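Local coordinates for glycosyl hydrolases family 2, sugar binding domain protein (Bacteroides uniformis str. 3978 T3 ii, PDB 6D1P) that probably hydrolyses O-glycosidic bonds as a gut bacterial beta-glucuronidase of glycosyl hydrolase family 2, at residues A[268-273]-A[303-308]; A[206-211]-A[457-462]. One frame throughout, in Å; residues are numbered along the deposited sequence.

Contact 1 (A[268-273]-A[303-308]); sequences ISLKRP and FGFRHF
Phe305 meets Pro273 and Leu270 where the chain leaves strands 263-271 and 295-303 of the beta-sandwich in the glycosyl hydrolase family 2 domain, an immunoglobulin-like fold in which these strands belong to different sheets. The phenyl ring is the centre of the contact, and its two partners come at it differently. Pro273 lies over one ring face in a CH-pi contact: CB stands 3.9 Å from the centroid of the Phe305 ring, only 20° off the normal and displaced toward the CG side. The two side chains lie roughly at right angles, and proline suits the place because its rigid, apolar ring offers C-H groups to an aromatic face. Leu270 comes obliquely to the CZ and CE1 end of the phenyl group, on the same side of the ring plane as the proline. With its CG anti to the backbone N (chi1 178°), one methyl branch reaches across to the ring. Around this trio, Tyr284 meets Phe305 edge-to-face, while Ile222 packs against it from strand 219-229. Replacing Phe305 by an alanine would probably open a gap facing Pro273 and Leu270 and leave Tyr284 without its edge-to-face partner. The backbone of Phe305 is held by hydrogen bonding to Trp276, which fixes the base from which the ring projects. At its outer end, CZ of Phe305 lies 3.5 Å from CD2 of Leu270.

Contact 2 (A[206-211]-A[457-462]); sequences QIRIEA and LDPTRS
Glu210 and Thr460 touch where the edge strand 203-213 of the sandwich faces the turn that follows helix 440-457 of the TIM barrel. OE1 of Glu210 lies 3.4 Å from the methyl CG2 of Thr460, and NH2 of Arg208 comes within 3.3 Å of the carbonyl O of Leu457. A water joins the two sides, donating to OD1 of Asp458 and, more weakly, to OE2 of Glu210. Behind this first shell, Arg208 and Glu210 form a salt bridge along their strand: NE of Arg208 donates to the anti lone pair of Glu210 OE2, a bent bond tilted 24° from the guanidinium plane, whose modelled 2.5 Å is doubtfully short. The arginine's extended chain carries its guanidinium out to the turn. Opposite, Asp458 organises a type I turn and an Asx turn. Its OD1 accepts from Thr460 OG1 at 2.7 Å through the syn lone pair, and from Thr460 N from above the carboxylate plane. OD2 of Asp458 takes NH1 of Arg461 at 2.7 Å and Trp423 NE1, so the short acid is gripped on both oxygens. Each carboxylate thus has an arginine of its own segment, and the shared water probably eases the approach of two like charges.

The two contacts lie about 14 Å apart between centres, on the same side of the chain's centre, and both draw on the three-stranded sheet 203-213, 219-229 and 263-271: contact 2 uses one outermost strand and contact 1 the other. Along the chain contact 1 is nested within the loop that contact 2 closes. The segments also meet directly. Ala211 CB packs on Phe305 CE2 at 3.7 Å, and Phe308 lies against the backbone of Thr460. NH2 of Arg306 and NH2 of Arg461 come within 3.7 Å of each other, like charges close, and Val420 O accepts from Arg461 and, weakly, from Arg306. Interior of the sandwich and its border with the TIM barrel are therefore continuous through segment 303-308.

Contact 1 (A[268-273]-A[303-308])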
ATOM      1  N   ILE A 268     -49.529  -4.391  26.408  1.00 50.08           N
ATOM      2  CA  ILE A 268     -50.741  -3.993  25.712  1.00 50.69           C
ATOM      3  C   ILE A 268     -51.368  -5.232  25.091  1.00 49.56           C
ATOM      4  O   ILE A 268     -50.674  -6.178  24.695  1.00 51.78           O
ATOM      5  CB  ILE A 268     -50.419  -2.908  24.658  1.00 53.88           C
ATOM      6  CG1 ILE A 268     -50.044  -1.592  25.354  1.00 55.34           C
ATOM      7  CG2 ILE A 268     -51.573  -2.702  23.697  1.00 53.26           C
ATOM      8  CD1 ILE A 268     -48.603  -1.157  25.163  1.00 49.51           C
ATOM      9  N   SER A 269     -52.695  -5.243  25.054  1.00 49.78           N
ATOM     10  CA  SER A 269     -53.497  -6.346  24.545  1.00 46.90           C
ATOM     11  C   SER A 269     -53.964  -6.034  23.129  1.00 43.75           C
ATOM     12  O   SER A 269     -54.088  -4.866  22.753  1.00 47.31           O
ATOM     13  CB  SER A 269     -54.705  -6.583  25.465  1.00 50.34           C
ATOM     14  OG  SER A 269     -55.176  -5.361  26.049  1.00 41.57           O
ATOM     15  N   LEU A 270     -54.231  -7.083  22.342  1.00 42.20           N
ATOM     16  CA  LEU A 270     -54.660  -6.878  20.959  1.00 47.94           C
ATOM     17  C   LEU A 270     -55.259  -8.151  20.385  1.00 53.38           C
ATOM     18  O   LEU A 270     -54.656  -9.224  20.487  1.00 55.49           O
ATOM     19  CB  LEU A 270     -53.486  -6.416  20.082  1.00 53.54           C
ATOM     20  CG  LEU A 270     -53.715  -6.195  18.583  1.00 57.41           C
ATOM     21  CD1 LEU A 270     -54.595  -4.980  18.292  1.00 59.95           C
ATOM     22  CD2 LEU A 270     -52.379  -6.043  17.883  1.00 51.80           C
ATOM     23  N   LYS A 271     -56.422  -8.016  19.747  1.00 52.82           N
ATOM     24  CA  LYS A 271     -57.179  -9.121  19.175  1.00 50.60           C
ATOM     25  C   LYS A 271     -56.888  -9.248  17.682  1.00 49.27           C
ATOM     26  O   LYS A 271     -56.626  -8.256  17.002  1.00 50.67           O
ATOM     27  CB  LYS A 271     -58.684  -8.914  19.404  1.00 57.18           C
ATOM     28  CG  LYS A 271     -59.287  -9.603  20.661  1.00 62.14           C
ATOM     29  CD  LYS A 271     -58.386  -9.582  21.925  1.00 61.41           C
ATOM     30  CE  LYS A 271     -58.138  -8.170  22.503  1.00 55.54           C
ATOM     31  NZ  LYS A 271     -57.204  -8.196  23.680  1.00 49.78           N
ATOM     32  N   ARG A 272     -56.961 -10.494  17.176  1.00 49.11           N
ATOM     33  CA  ARG A 272     -56.523 -10.968  15.856  1.00 51.96           C
ATOM     34  C   ARG A 272     -55.604  -9.993  15.120  1.00 52.85           C
ATOM     35  O   ARG A 272     -55.976  -9.482  14.051  1.00 48.87           O
ATOM     36  CB  ARG A 272     -57.727 -11.313  14.964  1.00 52.15           C
ATOM     37  CG  ARG A 272     -58.056 -12.822  14.916  1.00 58.97           C
ATOM     38  CD  ARG A 272     -58.845 -13.266  13.660  1.00 65.18           C
ATOM     39  NE  ARG A 272     -57.971 -13.709  12.564  1.00 74.57           N
ATOM     40  CZ  ARG A 272     -58.397 -14.090  11.355  1.00 73.57           C
ATOM     41  NH1 ARG A 272     -59.698 -14.091  11.063  1.00 68.08           N
ATOM     42  NH2 ARG A 272     -57.516 -14.477  10.437  1.00 62.76           N
ATOM     43  N   PRO A 273     -54.394  -9.743  15.642  1.00 47.19           N
ATOM     44  CA  PRO A 273     -53.476  -8.792  14.988  1.00 48.30           C
ATOM     45  C   PRO A 273     -53.150  -9.159  13.546  1.00 41.30           C
ATOM     46  O   PRO A 273     -53.157 -10.326  13.153  1.00 42.62           O
ATOM     47  CB  PRO A 273     -52.212  -8.853  15.865  1.00 41.71           C
ATOM     48  CG  PRO A 273     -52.350 -10.127  16.680  1.00 48.64           C
ATOM     49  CD  PRO A 273     -53.828 -10.281  16.891  1.00 46.07           C
ATOM     50  N   PHE A 303     -42.361  -3.120  14.396  1.00 38.50           N
ATOM     51  CA  PHE A 303     -42.320  -4.483  14.903  1.00 38.61           C
ATOM     52  C   PHE A 303     -43.414  -5.274  14.195  1.00 40.84           C
ATOM     53  O   PHE A 303     -44.126  -4.747  13.335  1.00 40.68           O
ATOM     54  CB  PHE A 303     -42.478  -4.516  16.426  1.00 40.51           C
ATOM     55  CG  PHE A 303     -43.748  -3.889  16.916  1.00 42.14           C
ATOM     56  CD1 PHE A 303     -43.814  -2.524  17.146  1.00 43.25           C
ATOM     57  CD2 PHE A 303     -44.872  -4.666  17.146  1.00 41.58           C
ATOM     58  CE1 PHE A 303     -44.974  -1.938  17.601  1.00 47.19           C
ATOM     59  CE2 PHE A 303     -46.043  -4.093  17.611  1.00 45.05           C
ATOM     60  CZ  PHE A 303     -46.097  -2.724  17.837  1.00 49.10           C
ATOM     61  N   GLY A 304     -43.542  -6.540  14.559  1.00 38.51           N
ATOM     62  CA  GLY A 304     -44.436  -7.438  13.848  1.00 36.58           C
ATOM     63  C   GLY A 304     -44.937  -8.559  14.729  1.00 38.97           C
ATOM     64  O   GLY A 304     -44.243  -9.026  15.641  1.00 39.93           O
ATOM     65  N   PHE A 305     -46.159  -8.995  14.451  1.00 36.47           N
ATOM     66  CA  PHE A 305     -46.757 -10.146  15.109  1.00 31.31           C
ATOM     67  C   PHE A 305     -46.525 -11.366  14.230  1.00 25.95           C
ATOM     68  O   PHE A 305     -46.995 -11.418  13.094  1.00 35.61           O
ATOM     69  CB  PHE A 305     -48.254  -9.913  15.367  1.00 36.69           C
ATOM     70  CG  PHE A 305     -48.533  -8.854  16.417  1.00 34.58           C
ATOM     71  CD1 PHE A 305     -48.734  -7.532  16.055  1.00 36.56           C
ATOM     72  CD2 PHE A 305     -48.575  -9.184  17.762  1.00 38.46           C
ATOM     73  CE1 PHE A 305     -48.972  -6.566  17.013  1.00 36.53           C
ATOM     74  CE2 PHE A 305     -48.824  -8.220  18.723  1.00 38.76           C
ATOM     75  CZ  PHE A 305     -49.022  -6.911  18.344  1.00 37.96           C
ATOM     76  N   ARG A 306     -45.799 -12.344  14.747  1.00 28.64           N
ATOM     77  CA  ARG A 306     -45.609 -13.574  13.998  1.00 31.15           C
ATOM     78  C   ARG A 306     -45.301 -14.691  14.979  1.00 33.41           C
ATOM     79  O   ARG A 306     -44.836 -14.456  16.093  1.00 32.73           O
ATOM     80  CB  ARG A 306     -44.495 -13.439  12.959  1.00 32.35           C
ATOM     81  CG  ARG A 306     -43.251 -12.743  13.498  1.00 39.55           C
ATOM     82  CD  ARG A 306     -42.024 -13.524  13.161  1.00 32.19           C
ATOM     83  NE  ARG A 306     -40.828 -13.003  13.816  1.00 37.44           N
ATOM     84  CZ  ARG A 306     -40.552 -13.143  15.111  1.00 40.88           C
ATOM     85  NH1 ARG A 306     -41.408 -13.756  15.919  1.00 45.13           N
ATOM     86  NH2 ARG A 306     -39.421 -12.666  15.607  1.00 36.35           N
ATOM     87  N   HIS A 307     -45.582 -15.912  14.549  1.00 26.41           N
ATOM     88  CA  HIS A 307     -45.350 -17.084  15.370  1.00 31.84           C
ATOM     89  C   HIS A 307     -44.631 -18.100  14.511  1.00 32.55           C
ATOM     90  O   HIS A 307     -45.019 -18.332  13.360  1.00 27.07           O
ATOM     91  CB  HIS A 307     -46.665 -17.675  15.916  1.00 36.71           C
ATOM     92  CG  HIS A 307     -46.486 -18.977  16.634  1.00 37.49           C
ATOM     93  ND1 HIS A 307     -46.217 -20.160  15.975  1.00 32.18           N
ATOM     94  CD2 HIS A 307     -46.527 -19.280  17.953  1.00 38.97           C
ATOM     95  CE1 HIS A 307     -46.101 -21.135  16.861  1.00 34.47           C
ATOM     96  NE2 HIS A 307     -46.280 -20.627  18.068  1.00 36.35           N
ATOM     97  N   PHE A 308     -43.591 -18.708  15.072  1.00 32.49           N
ATOM     98  CA  PHE A 308     -42.805 -19.637  14.286  1.00 32.38           C
ATOM     99  C   PHE A 308     -42.290 -20.729  15.199  1.00 28.57           C
ATOM    100  O   PHE A 308     -42.215 -20.564  16.416  1.00 28.40           O
ATOM    101  CB  PHE A 308     -41.652 -18.932  13.545  1.00 30.50           C
ATOM    102  CG  PHE A 308     -40.579 -18.399  14.448  1.00 32.13           C
ATOM    103  CD1 PHE A 308     -39.443 -19.154  14.721  1.00 32.44           C
ATOM    104  CD2 PHE A 308     -40.693 -17.135  15.014  1.00 32.20           C
ATOM    105  CE1 PHE A 308     -38.424 -18.656  15.548  1.00 33.01           C
ATOM    106  CE2 PHE A 308     -39.696 -16.634  15.845  1.00 34.65           C
ATOM    107  CZ  PHE A 308     -38.553 -17.395  16.107  1.00 36.15           C
TER

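Contact 2 (A[206-211]-A[457-462])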
ATOM      1  N   GLN A 206     -32.858   2.719  25.562  1.00 49.03           N
ATOM      2  CA  GLN A 206     -33.221   1.472  24.908  1.00 50.53           C
ATOM      3  C   GLN A 206     -34.737   1.319  24.908  1.00 45.94           C
ATOM      4  O   GLN A 206     -35.416   1.734  25.850  1.00 44.31           O
ATOM      5  CB  GLN A 206     -32.546   0.289  25.615  1.00 55.35           C
ATOM      6  CG  GLN A 206     -32.481  -0.996  24.808  1.00 56.37           C
ATOM      7  CD  GLN A 206     -31.635  -2.062  25.494  1.00 61.63           C
ATOM      8  OE1 GLN A 206     -30.775  -2.687  24.864  1.00 55.87           O
ATOM      9  NE2 GLN A 206     -31.875  -2.273  26.796  1.00 55.37           N
ATOM     10  N   ILE A 207     -35.264   0.724  23.834  1.00 44.32           N
ATOM     11  CA  ILE A 207     -36.699   0.476  23.684  1.00 45.76           C
ATOM     12  C   ILE A 207     -36.909  -0.911  23.098  1.00 42.28           C
ATOM     13  O   ILE A 207     -36.778  -1.121  21.885  1.00 45.49           O
ATOM     14  CB  ILE A 207     -37.377   1.549  22.805  1.00 52.28           C
ATOM     15  CG1 ILE A 207     -37.359   2.902  23.519  1.00 51.31           C
ATOM     16  CG2 ILE A 207     -38.814   1.138  22.411  1.00 41.43           C
ATOM     17  CD1 ILE A 207     -38.296   3.915  22.933  1.00 50.22           C
ATOM     18  N   ARG A 208     -37.246  -1.864  23.952  1.00 43.06           N
ATOM     19  CA  ARG A 208     -37.392  -3.257  23.554  1.00 40.68           C
ATOM     20  C   ARG A 208     -38.875  -3.576  23.390  1.00 45.35           C
ATOM     21  O   ARG A 208     -39.689  -3.246  24.260  1.00 47.03           O
ATOM     22  CB  ARG A 208     -36.730  -4.164  24.597  1.00 44.22           C
ATOM     23  CG  ARG A 208     -37.051  -5.644  24.510  1.00 48.92           C
ATOM     24  CD  ARG A 208     -36.860  -6.278  25.891  1.00 52.63           C
ATOM     25  NE  ARG A 208     -36.716  -7.729  25.841  1.00 51.48           N
ATOM     26  CZ  ARG A 208     -35.870  -8.406  26.610  1.00 54.12           C
ATOM     27  NH1 ARG A 208     -35.099  -7.748  27.470  1.00 52.85           N
ATOM     28  NH2 ARG A 208     -35.778  -9.732  26.514  1.00 49.66           N
ATOM     29  N   ILE A 209     -39.227  -4.201  22.270  1.00 42.78           N
ATOM     30  CA  ILE A 209     -40.614  -4.436  21.904  1.00 41.46           C
ATOM     31  C   ILE A 209     -40.758  -5.908  21.552  1.00 44.35           C
ATOM     32  O   ILE A 209     -40.201  -6.367  20.545  1.00 44.49           O
ATOM     33  CB  ILE A 209     -41.061  -3.553  20.734  1.00 38.46           C
ATOM     34  CG1 ILE A 209     -40.859  -2.079  21.076  1.00 42.28           C
ATOM     35  CG2 ILE A 209     -42.521  -3.806  20.410  1.00 40.34           C
ATOM     36  CD1 ILE A 209     -41.362  -1.142  20.012  1.00 40.89           C
ATOM     37  N   GLU A 210     -41.504  -6.650  22.373  1.00 35.83           N
ATOM     38  CA  GLU A 210     -41.743  -8.070  22.149  1.00 37.12           C
ATOM     39  C   GLU A 210     -43.225  -8.270  21.840  1.00 40.38           C
ATOM     40  O   GLU A 210     -44.071  -8.276  22.739  1.00 43.04           O
ATOM     41  CB  GLU A 210     -41.314  -8.890  23.350  1.00 42.83           C
ATOM     42  CG  GLU A 210     -39.855  -8.712  23.741  1.00 45.82           C
ATOM     43  CD  GLU A 210     -39.406  -9.782  24.725  1.00 49.06           C
ATOM     44  OE1 GLU A 210     -40.097 -10.821  24.830  1.00 48.55           O
ATOM     45  OE2 GLU A 210     -38.376  -9.587  25.392  1.00 53.79           O
ATOM     46  N   ALA A 211     -43.532  -8.412  20.562  1.00 36.49           N
ATOM     47  CA  ALA A 211     -44.862  -8.778  20.127  1.00 36.04           C
ATOM     48  C   ALA A 211     -44.949 -10.297  20.094  1.00 41.49           C
ATOM     49  O   ALA A 211     -44.088 -10.959  19.506  1.00 41.52           O
ATOM     50  CB  ALA A 211     -45.166  -8.190  18.749  1.00 33.18           C
ATOM     51  N   LEU A 457     -30.560 -13.570  26.795  1.00 37.02           N
ATOM     52  CA  LEU A 457     -30.851 -12.227  26.316  1.00 37.46           C
ATOM     53  C   LEU A 457     -32.181 -12.176  25.571  1.00 34.14           C
ATOM     54  O   LEU A 457     -32.926 -11.199  25.696  1.00 36.79           O
ATOM     55  CB  LEU A 457     -29.724 -11.716  25.406  1.00 35.72           C
ATOM     56  CG  LEU A 457     -28.399 -11.187  25.944  1.00 36.82           C
ATOM     57  CD1 LEU A 457     -27.683 -10.482  24.806  1.00 39.48           C
ATOM     58  CD2 LEU A 457     -28.557 -10.248  27.126  1.00 36.57           C
ATOM     59  N   ASP A 458     -32.483 -13.191  24.763  1.00 31.87           N
ATOM     60  CA  ASP A 458     -33.673 -13.169  23.914  1.00 33.44           C
ATOM     61  C   ASP A 458     -34.274 -14.563  23.850  1.00 37.36           C
ATOM     62  O   ASP A 458     -33.992 -15.342  22.928  1.00 34.31           O
ATOM     63  CB  ASP A 458     -33.364 -12.647  22.510  1.00 28.12           C
ATOM     64  CG  ASP A 458     -34.578 -12.706  21.581  1.00 35.03           C
ATOM     65  OD1 ASP A 458     -35.742 -12.757  22.063  1.00 37.08           O
ATOM     66  OD2 ASP A 458     -34.369 -12.724  20.351  1.00 36.05           O
ATOM     67  N   PRO A 459     -35.127 -14.909  24.813  1.00 33.65           N
ATOM     68  CA  PRO A 459     -35.761 -16.232  24.788  1.00 37.25           C
ATOM     69  C   PRO A 459     -36.674 -16.453  23.597  1.00 35.65           C
ATOM     70  O   PRO A 459     -37.014 -17.609  23.323  1.00 33.56           O
ATOM     71  CB  PRO A 459     -36.553 -16.269  26.101  1.00 35.63           C
ATOM     72  CG  PRO A 459     -35.954 -15.226  26.944  1.00 35.82           C
ATOM     73  CD  PRO A 459     -35.475 -14.149  26.018  1.00 32.04           C
ATOM     74  N   THR A 460     -37.070 -15.395  22.870  1.00 34.19           N
ATOM     75  CA  THR A 460     -38.088 -15.545  21.826  1.00 37.64           C
ATOM     76  C   THR A 460     -37.533 -16.070  20.510  1.00 36.19           C
ATOM     77  O   THR A 460     -38.313 -16.257  19.569  1.00 34.76           O
ATOM     78  CB  THR A 460     -38.822 -14.216  21.543  1.00 37.19           C
ATOM     79  OG1 THR A 460     -38.015 -13.371  20.703  1.00 36.64           O
ATOM     80  CG2 THR A 460     -39.166 -13.473  22.840  1.00 33.16           C
ATOM     81  N   ARG A 461     -36.225 -16.310  20.400  1.00 36.57           N
ATOM     82  CA  ARG A 461     -35.652 -16.733  19.128  1.00 33.82           C
ATOM     83  C   ARG A 461     -34.749 -17.936  19.330  1.00 29.40           C
ATOM     84  O   ARG A 461     -34.337 -18.247  20.449  1.00 32.09           O
ATOM     85  CB  ARG A 461     -34.896 -15.590  18.463  1.00 30.86           C
ATOM     86  CG  ARG A 461     -35.809 -14.434  18.051  1.00 30.51           C
ATOM     87  CD  ARG A 461     -35.050 -13.447  17.196  1.00 33.33           C
ATOM     88  NE  ARG A 461     -35.847 -12.328  16.715  1.00 27.12           N
ATOM     89  CZ  ARG A 461     -36.220 -11.301  17.470  1.00 28.53           C
ATOM     90  NH1 ARG A 461     -35.912 -11.266  18.756  1.00 25.32           N
ATOM     91  NH2 ARG A 461     -36.927 -10.317  16.934  1.00 35.37           N
ATOM     92  N   SER A 462     -34.461 -18.629  18.235  1.00 27.98           N
ATOM     93  CA  SER A 462     -33.612 -19.813  18.292  1.00 34.73           C
ATOM     94  C   SER A 462     -32.169 -19.489  17.902  1.00 30.97           C
ATOM     95  O   SER A 462     -31.907 -18.617  17.065  1.00 29.69           O
ATOM     96  CB  SER A 462     -34.156 -20.924  17.389  1.00 30.87           C
ATOM     97  OG  SER A 462     -35.352 -21.440  17.933  1.00 38.28           O
TER
HETATM   98  O   HOH W   1     -36.574 -10.118  23.057  1.00 40.27           O